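Local coordinates for protein hydrogenase-specific maturation endopeptidase (Thermococcus kodakarensis, PDB 5IJA) that probably acts as an endopeptidase in the maturation of [NiFe] hydrogenase, at residues A[34-37]-A[38-42]; A[140-143]-A[144-148]; A[130-133]-A[134-138]. All blocks are in the same frame, centred on the assembly; numbering follows the deposited sequence.

Interaction 1: A[34-37]-A[38-42]; sequences LEVG and TDIFR
R42 reaches back from the loop to the strand it has just left, and its guanidinium and the amide of D39 supply the two hydrogen bonds between 34-37 and 38-42. NH1 of R42 donates to the carbonyl O of E35 at 3.0 Å, with an N-H...O angle of 154°; the acceptor sits at the guanidinium edge, close to its plane, while V36 O lies over one face. The arm is extended from CG to NE, which carries the charged group alongside the strand backbone. The E35 carboxylate stands apart, OE2 5.3 Å from R42 NH1, but may add a mild attraction; its OE1 also makes a long, weak ion pair with R24.

The second bond closes the chain reversal: D39 N donates to V36 O over 3.1 Å, approaching from above the carbonyl plane. G37 takes a positive phi of 66° at the first corner of this turn. Next, D39 OD1 accepts from F41 N at 3.3 Å, again from above the carboxylate plane.

With chi1 at 168°, CG1 of V36 is anti to its own N; it makes a van der Waals contact with the backbone, 3.4 Å from D39 O, and an apolar one with I40 CD1 at 4.1 Å. L34 likewise brings CD2 to 3.9 Å from the carbonyl carbon of R42. V36 packs on L6 and L8 of neighbouring strand 3-8, and I40 on A93 of helix 88-103.

The arrangement is a type II' beta turn from V36 to D39 followed by an Asx turn, at the C-terminal end of an outermost strand of the mixed sheet.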
ATOM      1  N   LEU A  34       3.987  -9.022  -0.634  1.00 31.81           N
ATOM      2  CA  LEU A  34       3.488  -9.372  -1.958  1.00 34.43           C
ATOM      3  C   LEU A  34       3.465  -8.133  -2.825  1.00 36.76           C
ATOM      4  O   LEU A  34       2.809  -7.135  -2.491  1.00 30.71           O
ATOM      5  CB  LEU A  34       2.081  -9.987  -1.912  1.00 30.97           C
ATOM      6  CG  LEU A  34       1.465 -10.232  -3.297  1.00 31.76           C
ATOM      7  CD1 LEU A  34       2.182 -11.381  -4.033  1.00 33.74           C
ATOM      8  CD2 LEU A  34      -0.056 -10.479  -3.236  1.00 29.49           C
ATOM      9  N   GLU A  35       4.169  -8.186  -3.951  1.00 31.98           N
ATOM     10  CA  GLU A  35       4.091  -7.060  -4.860  1.00 30.59           C
ATOM     11  C   GLU A  35       2.838  -7.207  -5.726  1.00 38.58           C
ATOM     12  O   GLU A  35       2.792  -7.987  -6.683  1.00 37.56           O
ATOM     13  CB  GLU A  35       5.363  -6.947  -5.700  1.00 40.31           C
ATOM     14  CG  GLU A  35       5.503  -5.598  -6.380  1.00 41.12           C
ATOM     15  CD  GLU A  35       6.854  -5.393  -7.063  1.00 48.51           C
ATOM     16  OE1 GLU A  35       7.908  -5.515  -6.398  1.00 49.30           O
ATOM     17  OE2 GLU A  35       6.852  -5.107  -8.277  1.00 56.76           O
ATOM     18  N   VAL A  36       1.797  -6.479  -5.347  1.00 34.51           N
ATOM     19  CA  VAL A  36       0.528  -6.552  -6.052  1.00 35.80           C
ATOM     20  C   VAL A  36       0.586  -5.729  -7.335  1.00 36.99           C
ATOM     21  O   VAL A  36       0.060  -6.129  -8.370  1.00 38.67           O
ATOM     22  CB  VAL A  36      -0.629  -6.047  -5.169  1.00 33.76           C
ATOM     23  CG1 VAL A  36      -1.902  -5.847  -5.983  1.00 36.02           C
ATOM     24  CG2 VAL A  36      -0.850  -6.994  -3.995  1.00 33.91           C
ATOM     25  N   GLY A  37       1.233  -4.574  -7.255  1.00 38.39           N
ATOM     26  CA  GLY A  37       1.267  -3.653  -8.377  1.00 37.18           C
ATOM     27  C   GLY A  37      -0.107  -3.104  -8.667  1.00 41.61           C
ATOM     28  O   GLY A  37      -0.618  -2.260  -7.921  1.00 41.10           O
ATOM     29  N   THR A  38      -0.716  -3.582  -9.755  1.00 40.93           N
ATOM     30  CA  THR A  38      -2.051  -3.133 -10.137  1.00 43.22           C
ATOM     31  C   THR A  38      -3.023  -4.301 -10.291  1.00 44.80           C
ATOM     32  O   THR A  38      -4.089  -4.142 -10.876  1.00 48.33           O
ATOM     33  CB  THR A  38      -2.034  -2.334 -11.468  1.00 46.28           C
ATOM     34  OG1 THR A  38      -1.435  -3.132 -12.495  1.00 51.95           O
ATOM     35  CG2 THR A  38      -1.251  -1.028 -11.318  1.00 44.87           C
ATOM     36  N   ASP A  39      -2.668  -5.463  -9.748  1.00 43.19           N
ATOM     37  CA  ASP A  39      -3.482  -6.665  -9.913  1.00 41.94           C
ATOM     38  C   ASP A  39      -3.723  -7.402  -8.594  1.00 33.77           C
ATOM     39  O   ASP A  39      -2.941  -8.259  -8.213  1.00 35.07           O
ATOM     40  CB  ASP A  39      -2.816  -7.615 -10.911  1.00 37.94           C
ATOM     41  CG  ASP A  39      -3.641  -8.875 -11.163  1.00 43.16           C
ATOM     42  OD1 ASP A  39      -4.843  -8.896 -10.820  1.00 41.55           O
ATOM     43  OD2 ASP A  39      -3.086  -9.837 -11.731  1.00 46.01           O
ATOM     44  N   ILE A  40      -4.832  -7.092  -7.942  1.00 38.95           N
ATOM     45  CA  ILE A  40      -5.095  -7.628  -6.611  1.00 35.32           C
ATOM     46  C   ILE A  40      -5.259  -9.162  -6.622  1.00 34.22           C
ATOM     47  O   ILE A  40      -5.054  -9.817  -5.607  1.00 31.32           O
ATOM     48  CB  ILE A  40      -6.340  -6.945  -5.995  1.00 35.44           C
ATOM     49  CG1 ILE A  40      -6.445  -7.269  -4.508  1.00 33.75           C
ATOM     50  CG2 ILE A  40      -7.594  -7.330  -6.743  1.00 35.34           C
ATOM     51  CD1 ILE A  40      -5.210  -6.865  -3.738  1.00 33.61           C
ATOM     52  N   PHE A  41      -5.579  -9.750  -7.769  1.00 34.06           N
ATOM     53  CA  PHE A  41      -5.823 -11.194  -7.804  1.00 37.49           C
ATOM     54  C   PHE A  41      -4.541 -12.021  -7.633  1.00 35.07           C
ATOM     55  O   PHE A  41      -4.595 -13.246  -7.458  1.00 35.28           O
ATOM     56  CB  PHE A  41      -6.560 -11.568  -9.095  1.00 34.64           C
ATOM     57  CG  PHE A  41      -8.001 -11.132  -9.097  1.00 36.40           C
ATOM     58  CD1 PHE A  41      -8.832 -11.470  -8.040  1.00 37.56           C
ATOM     59  CD2 PHE A  41      -8.508 -10.347 -10.115  1.00 41.25           C
ATOM     60  CE1 PHE A  41     -10.154 -11.065  -8.018  1.00 36.21           C
ATOM     61  CE2 PHE A  41      -9.825  -9.931 -10.100  1.00 41.24           C
ATOM     62  CZ  PHE A  41     -10.653 -10.287  -9.054  1.00 34.24           C
ATOM     63  N   ARG A  42      -3.388 -11.351  -7.660  1.00 33.88           N
ATOM     64  CA  ARG A  42      -2.135 -11.984  -7.253  1.00 30.32           C
ATOM     65  C   ARG A  42      -2.203 -12.508  -5.824  1.00 35.81           C
ATOM     66  O   ARG A  42      -1.484 -13.420  -5.436  1.00 33.41           O
ATOM     67  CB  ARG A  42      -0.963 -11.007  -7.370  1.00 34.26           C
ATOM     68  CG  ARG A  42      -0.665 -10.552  -8.798  1.00 37.36           C
ATOM     69  CD  ARG A  42       0.687  -9.856  -8.872  1.00 41.26           C
ATOM     70  NE  ARG A  42       1.087  -9.589 -10.254  1.00 51.66           N
ATOM     71  CZ  ARG A  42       2.152  -8.870 -10.601  1.00 54.35           C
ATOM     72  NH1 ARG A  42       2.929  -8.336  -9.663  1.00 51.90           N
ATOM     73  NH2 ARG A  42       2.441  -8.679 -11.885  1.00 51.08           N
TER

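Interaction 2: A[140-143]-A[144-148]; sequences VEIA and EKLAK
With chi1 near -67° in E144 and -60° in L146, each CG lies anti to its own carbonyl carbon, and the two side chains run back along the last turns of the alpha-helix 130-146 toward V140 and I142, one turn earlier. E144 then extends beyond CG beside V140, the two pointing the same way, and CG1 of V140 comes to 3.8 Å from E144 OE2. That carboxylate is held from outside the pair, by a salt bridge of OE2 to K29 and a hydrogen bond of OE1 with Y31.

On another side of the helix I142 and L146 lie alongside each other, I142 CG2 to L146 CD1 at 4.2 Å, and both rest on H71 of strand 69-73. A143 is buried against L26 of helix 18-28 and I115 of strand 111-118.

E144 N donates to V140 O at 3.0 Å, while the K145 N to E141 O bond is weak. A147 is the first residue to leave helical geometry, and its bond to A143 O is weak too. K145 runs extended over the E141 carbonyl, its CG 3.2 Å from E141 O. The firm bond of L146 N to I142 O, 3.1 Å long, meets its acceptor in the carbonyl plane.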
ATOM      1  N   VAL A 140       8.203   2.847   5.420  1.00 28.81           N
ATOM      2  CA  VAL A 140       8.858   1.619   5.862  1.00 32.32           C
ATOM      3  C   VAL A 140       8.874   1.520   7.391  1.00 34.33           C
ATOM      4  O   VAL A 140       8.639   0.443   7.953  1.00 30.84           O
ATOM      5  CB  VAL A 140      10.288   1.527   5.296  1.00 30.53           C
ATOM      6  CG1 VAL A 140      11.077   0.371   5.955  1.00 36.22           C
ATOM      7  CG2 VAL A 140      10.222   1.328   3.805  1.00 32.99           C
ATOM      8  N   GLU A 141       9.119   2.647   8.051  1.00 35.81           N
ATOM      9  CA  GLU A 141       9.136   2.700   9.519  1.00 38.81           C
ATOM     10  C   GLU A 141       7.787   2.356  10.135  1.00 38.35           C
ATOM     11  O   GLU A 141       7.714   1.607  11.112  1.00 40.43           O
ATOM     12  CB  GLU A 141       9.546   4.082  10.004  1.00 41.47           C
ATOM     13  CG  GLU A 141      10.994   4.438   9.774  1.00 47.95           C
ATOM     14  CD  GLU A 141      11.301   5.827  10.296  1.00 55.14           C
ATOM     15  OE1 GLU A 141      10.653   6.232  11.291  1.00 58.01           O
ATOM     16  OE2 GLU A 141      12.163   6.516   9.708  1.00 51.85           O
ATOM     17  N   ILE A 142       6.724   2.914   9.567  1.00 34.51           N
ATOM     18  CA  ILE A 142       5.369   2.605  10.022  1.00 35.08           C
ATOM     19  C   ILE A 142       5.062   1.125   9.836  1.00 30.43           C
ATOM     20  O   ILE A 142       4.546   0.473  10.736  1.00 34.22           O
ATOM     21  CB  ILE A 142       4.322   3.461   9.273  1.00 37.36           C
ATOM     22  CG1 ILE A 142       4.573   4.945   9.535  1.00 38.75           C
ATOM     23  CG2 ILE A 142       2.903   3.086   9.688  1.00 36.92           C
ATOM     24  CD1 ILE A 142       3.652   5.893   8.772  1.00 34.10           C
ATOM     25  N   ALA A 143       5.395   0.580   8.673  1.00 32.69           N
ATOM     26  CA  ALA A 143       5.093  -0.812   8.381  1.00 32.14           C
ATOM     27  C   ALA A 143       5.839  -1.785   9.311  1.00 37.12           C
ATOM     28  O   ALA A 143       5.298  -2.823   9.692  1.00 36.60           O
ATOM     29  CB  ALA A 143       5.426  -1.123   6.929  1.00 32.72           C
ATOM     30  N   GLU A 144       7.086  -1.466   9.658  1.00 36.85           N
ATOM     31  CA  GLU A 144       7.864  -2.355  10.537  1.00 34.85           C
ATOM     32  C   GLU A 144       7.232  -2.434  11.920  1.00 37.91           C
ATOM     33  O   GLU A 144       7.207  -3.497  12.546  1.00 41.41           O
ATOM     34  CB  GLU A 144       9.328  -1.889  10.636  1.00 39.83           C
ATOM     35  CG  GLU A 144      10.110  -2.024   9.329  1.00 38.88           C
ATOM     36  CD  GLU A 144      11.611  -2.212   9.536  1.00 46.13           C
ATOM     37  OE1 GLU A 144      12.023  -3.256  10.098  1.00 43.56           O
ATOM     38  OE2 GLU A 144      12.381  -1.317   9.127  1.00 44.57           O
ATOM     39  N   LYS A 145       6.719  -1.304  12.391  1.00 34.28           N
ATOM     40  CA  LYS A 145       5.954  -1.284  13.631  1.00 40.47           C
ATOM     41  C   LYS A 145       4.697  -2.155  13.548  1.00 44.18           C
ATOM     42  O   LYS A 145       4.377  -2.867  14.497  1.00 47.83           O
ATOM     43  CB  LYS A 145       5.591   0.155  14.012  1.00 43.60           C
ATOM     44  CG  LYS A 145       6.817   1.031  14.157  1.00 49.34           C
ATOM     45  CD  LYS A 145       6.517   2.499  14.415  1.00 50.41           C
ATOM     46  CE  LYS A 145       7.828   3.222  14.750  1.00 56.02           C
ATOM     47  NZ  LYS A 145       7.776   4.687  14.503  1.00 61.58           N
ATOM     48  N   LEU A 146       3.992  -2.118  12.419  1.00 40.71           N
ATOM     49  CA  LEU A 146       2.760  -2.885  12.294  1.00 37.27           C
ATOM     50  C   LEU A 146       3.034  -4.380  12.176  1.00 44.17           C
ATOM     51  O   LEU A 146       2.167  -5.210  12.460  1.00 43.28           O
ATOM     52  CB  LEU A 146       1.943  -2.395  11.088  1.00 33.02           C
ATOM     53  CG  LEU A 146       1.522  -0.925  11.142  1.00 31.94           C
ATOM     54  CD1 LEU A 146       0.775  -0.511   9.880  1.00 34.68           C
ATOM     55  CD2 LEU A 146       0.661  -0.687  12.371  1.00 43.75           C
ATOM     56  N   ALA A 147       4.244  -4.719  11.753  1.00 41.01           N
ATOM     57  CA  ALA A 147       4.605  -6.106  11.508  1.00 49.01           C
ATOM     58  C   ALA A 147       5.526  -6.619  12.604  1.00 55.79           C
ATOM     59  O   ALA A 147       6.744  -6.676  12.427  1.00 59.85           O
ATOM     60  CB  ALA A 147       5.265  -6.247  10.152  1.00 46.29           C
ATOM     61  N   LYS A 148       4.936  -6.987  13.738  1.00 57.64           N
ATOM     62  CA  LYS A 148       5.714  -7.445  14.885  1.00 62.58           C
ATOM     63  C   LYS A 148       5.960  -8.949  14.860  1.00 66.86           C
ATOM     64  O   LYS A 148       7.069  -9.404  15.146  1.00 73.08           O
ATOM     65  CB  LYS A 148       5.014  -7.050  16.189  1.00 62.57           C
ATOM     66  CG  LYS A 148       4.924  -5.547  16.394  1.00 60.11           C
ATOM     67  CD  LYS A 148       6.284  -4.889  16.205  1.00 55.55           C
ATOM     68  CE  LYS A 148       7.298  -5.417  17.205  1.00 61.35           C
ATOM     69  NZ  LYS A 148       8.475  -4.518  17.313  1.00 65.84           N
TER

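Interaction 3: A[130-133]-A[134-138]; sequences DEVK and AGVQK
Between 130-133 and 134-138 the backbone follows helical i to i+4 bonding: V136 N donates to V132 O at 2.8 Å and Q137 N to K133 O at 3.2 Å, both fairly straight (N-H...O angles of 156° and 157°) with the donor tilted somewhat out of the carbonyl plane, whereas the bonds of A134 to D130 O and of G135 to E131 O, two residues nearer the start, are long and weak.

V136 places CG2 beside its own backbone N, which brings that methyl to 3.3 Å from V132 O; against V132 CG1 the same methyl is 4.4 Å away, a looser approach. Q137 leans over the carbonyl of K133 with its CG, 3.3 Å from K133 O, before the chain bends at chi2. A134 lays its methyl 3.5 Å from E131 O.

This is the opening of the amphipathic helix 130-146. Its V132 and V136 side is buried against helix 18-28, where V132 meets A18 and V136 meets A22 and I25, while D130, K133, A134 and Q137 are exposed.

Charge pairing marks the first turn. Within 130-133 itself, the extended K133 chain delivers NZ to D130 OD1 at 3.1 Å, nearly along the C-O axis, in a hydrogen-bonded salt bridge. E131, by contrast, turns to K120, with its OE2 in a salt bridge to the lysine NZ.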
ATOM      1  N   ASP A 130      13.208  13.275  -4.817  1.00 51.18           N
ATOM      2  CA  ASP A 130      13.866  13.325  -3.518  1.00 52.12           C
ATOM      3  C   ASP A 130      12.843  13.394  -2.383  1.00 46.86           C
ATOM      4  O   ASP A 130      13.013  12.731  -1.368  1.00 47.18           O
ATOM      5  CB  ASP A 130      14.844  14.513  -3.429  1.00 53.66           C
ATOM      6  CG  ASP A 130      16.245  14.188  -3.987  1.00 57.35           C
ATOM      7  OD1 ASP A 130      16.495  13.044  -4.435  1.00 53.57           O
ATOM      8  OD2 ASP A 130      17.117  15.088  -3.954  1.00 55.62           O
ATOM      9  N   GLU A 131      11.774  14.170  -2.553  1.00 45.84           N
ATOM     10  CA  GLU A 131      10.781  14.313  -1.490  1.00 41.03           C
ATOM     11  C   GLU A 131      10.094  12.985  -1.152  1.00 49.05           C
ATOM     12  O   GLU A 131       9.731  12.730   0.003  1.00 45.87           O
ATOM     13  CB  GLU A 131       9.713  15.338  -1.867  1.00 46.74           C
ATOM     14  CG  GLU A 131      10.211  16.757  -2.051  1.00 53.62           C
ATOM     15  CD  GLU A 131      10.731  17.018  -3.450  1.00 59.72           C
ATOM     16  OE1 GLU A 131      11.101  16.048  -4.150  1.00 60.25           O
ATOM     17  OE2 GLU A 131      10.761  18.199  -3.857  1.00 68.95           O
ATOM     18  N   VAL A 132       9.912  12.147  -2.166  1.00 44.02           N
ATOM     19  CA  VAL A 132       9.203  10.882  -1.998  1.00 41.69           C
ATOM     20  C   VAL A 132      10.143   9.794  -1.459  1.00 44.68           C
ATOM     21  O   VAL A 132       9.693   8.857  -0.799  1.00 43.35           O
ATOM     22  CB  VAL A 132       8.526  10.458  -3.329  1.00 41.50           C
ATOM     23  CG1 VAL A 132       8.009   9.023  -3.284  1.00 43.49           C
ATOM     24  CG2 VAL A 132       7.391  11.394  -3.625  1.00 42.73           C
ATOM     25  N   LYS A 133      11.447   9.929  -1.699  1.00 39.53           N
ATOM     26  CA  LYS A 133      12.424   9.056  -1.041  1.00 44.98           C
ATOM     27  C   LYS A 133      12.258   9.123   0.474  1.00 42.37           C
ATOM     28  O   LYS A 133      12.279   8.098   1.170  1.00 44.51           O
ATOM     29  CB  LYS A 133      13.860   9.444  -1.402  1.00 44.01           C
ATOM     30  CG  LYS A 133      14.264   9.229  -2.856  1.00 53.28           C
ATOM     31  CD  LYS A 133      15.721   9.639  -3.047  1.00 56.99           C
ATOM     32  CE  LYS A 133      16.130   9.615  -4.508  1.00 58.99           C
ATOM     33  NZ  LYS A 133      17.527  10.100  -4.696  1.00 53.02           N
ATOM     34  N   ALA A 134      12.111  10.346   0.973  1.00 42.63           N
ATOM     35  CA  ALA A 134      11.887  10.590   2.389  1.00 42.61           C
ATOM     36  C   ALA A 134      10.600   9.917   2.859  1.00 43.10           C
ATOM     37  O   ALA A 134      10.559   9.306   3.933  1.00 38.89           O
ATOM     38  CB  ALA A 134      11.837  12.081   2.665  1.00 39.70           C
ATOM     39  N   GLY A 135       9.556  10.036   2.046  1.00 40.46           N
ATOM     40  CA  GLY A 135       8.295   9.379   2.317  1.00 36.76           C
ATOM     41  C   GLY A 135       8.417   7.869   2.368  1.00 33.54           C
ATOM     42  O   GLY A 135       7.844   7.244   3.246  1.00 37.52           O
ATOM     43  N   VAL A 136       9.169   7.276   1.442  1.00 34.01           N
ATOM     44  CA  VAL A 136       9.358   5.820   1.451  1.00 34.66           C
ATOM     45  C   VAL A 136       9.984   5.357   2.760  1.00 38.34           C
ATOM     46  O   VAL A 136       9.594   4.336   3.337  1.00 35.35           O
ATOM     47  CB  VAL A 136      10.236   5.359   0.271  1.00 39.08           C
ATOM     48  CG1 VAL A 136      10.618   3.889   0.430  1.00 40.69           C
ATOM     49  CG2 VAL A 136       9.525   5.609  -1.045  1.00 39.20           C
ATOM     50  N   GLN A 137      10.949   6.128   3.241  1.00 36.44           N
ATOM     51  CA  GLN A 137      11.599   5.820   4.504  1.00 40.38           C
ATOM     52  C   GLN A 137      10.610   5.804   5.663  1.00 32.47           C
ATOM     53  O   GLN A 137      10.611   4.875   6.482  1.00 35.41           O
ATOM     54  CB  GLN A 137      12.725   6.822   4.759  1.00 40.92           C
ATOM     55  CG  GLN A 137      13.862   6.683   3.751  1.00 43.35           C
ATOM     56  CD  GLN A 137      14.505   5.307   3.808  1.00 47.64           C
ATOM     57  OE1 GLN A 137      14.789   4.788   4.889  1.00 49.61           O
ATOM     58  NE2 GLN A 137      14.720   4.699   2.644  1.00 44.54           N
ATOM     59  N   LYS A 138       9.737   6.802   5.726  1.00 36.82           N
ATOM     60  CA  LYS A 138       8.790   6.825   6.837  1.00 39.29           C
ATOM     61  C   LYS A 138       7.689   5.775   6.668  1.00 37.48           C
ATOM     62  O   LYS A 138       7.199   5.238   7.662  1.00 35.45           O
ATOM     63  CB  LYS A 138       8.175   8.209   7.023  1.00 38.45           C
ATOM     64  CG  LYS A 138       7.800   8.440   8.492  1.00 50.44           C
ATOM     65  CD  LYS A 138       7.938   9.891   8.938  1.00 59.99           C
ATOM     66  CE  LYS A 138       7.858   9.977  10.470  1.00 64.86           C
ATOM     67  NZ  LYS A 138       7.382  11.296  10.988  1.00 60.77           N
TER

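Overall arrangement
Along the chain interaction 1 comes first, at the end of strand 33-37, followed much later by interaction 3 and then interaction 2, which adjoin in sequence on helix 130-146 with centres about 15 Å apart. Interaction 1 lies about 20 Å from interaction 2 and 22 Å from interaction 3, centre to centre, and touches neither; it and interaction 3 fall on opposite sides of the chain's centre. Helix 18-28 runs beside both parts of the C-terminal helix, and interaction 2 also meets strands 69-73 and 111-118. The three thus sample a single alpha/beta fold, at one border strand of its mixed sheet and along the C-terminal helix packed against it.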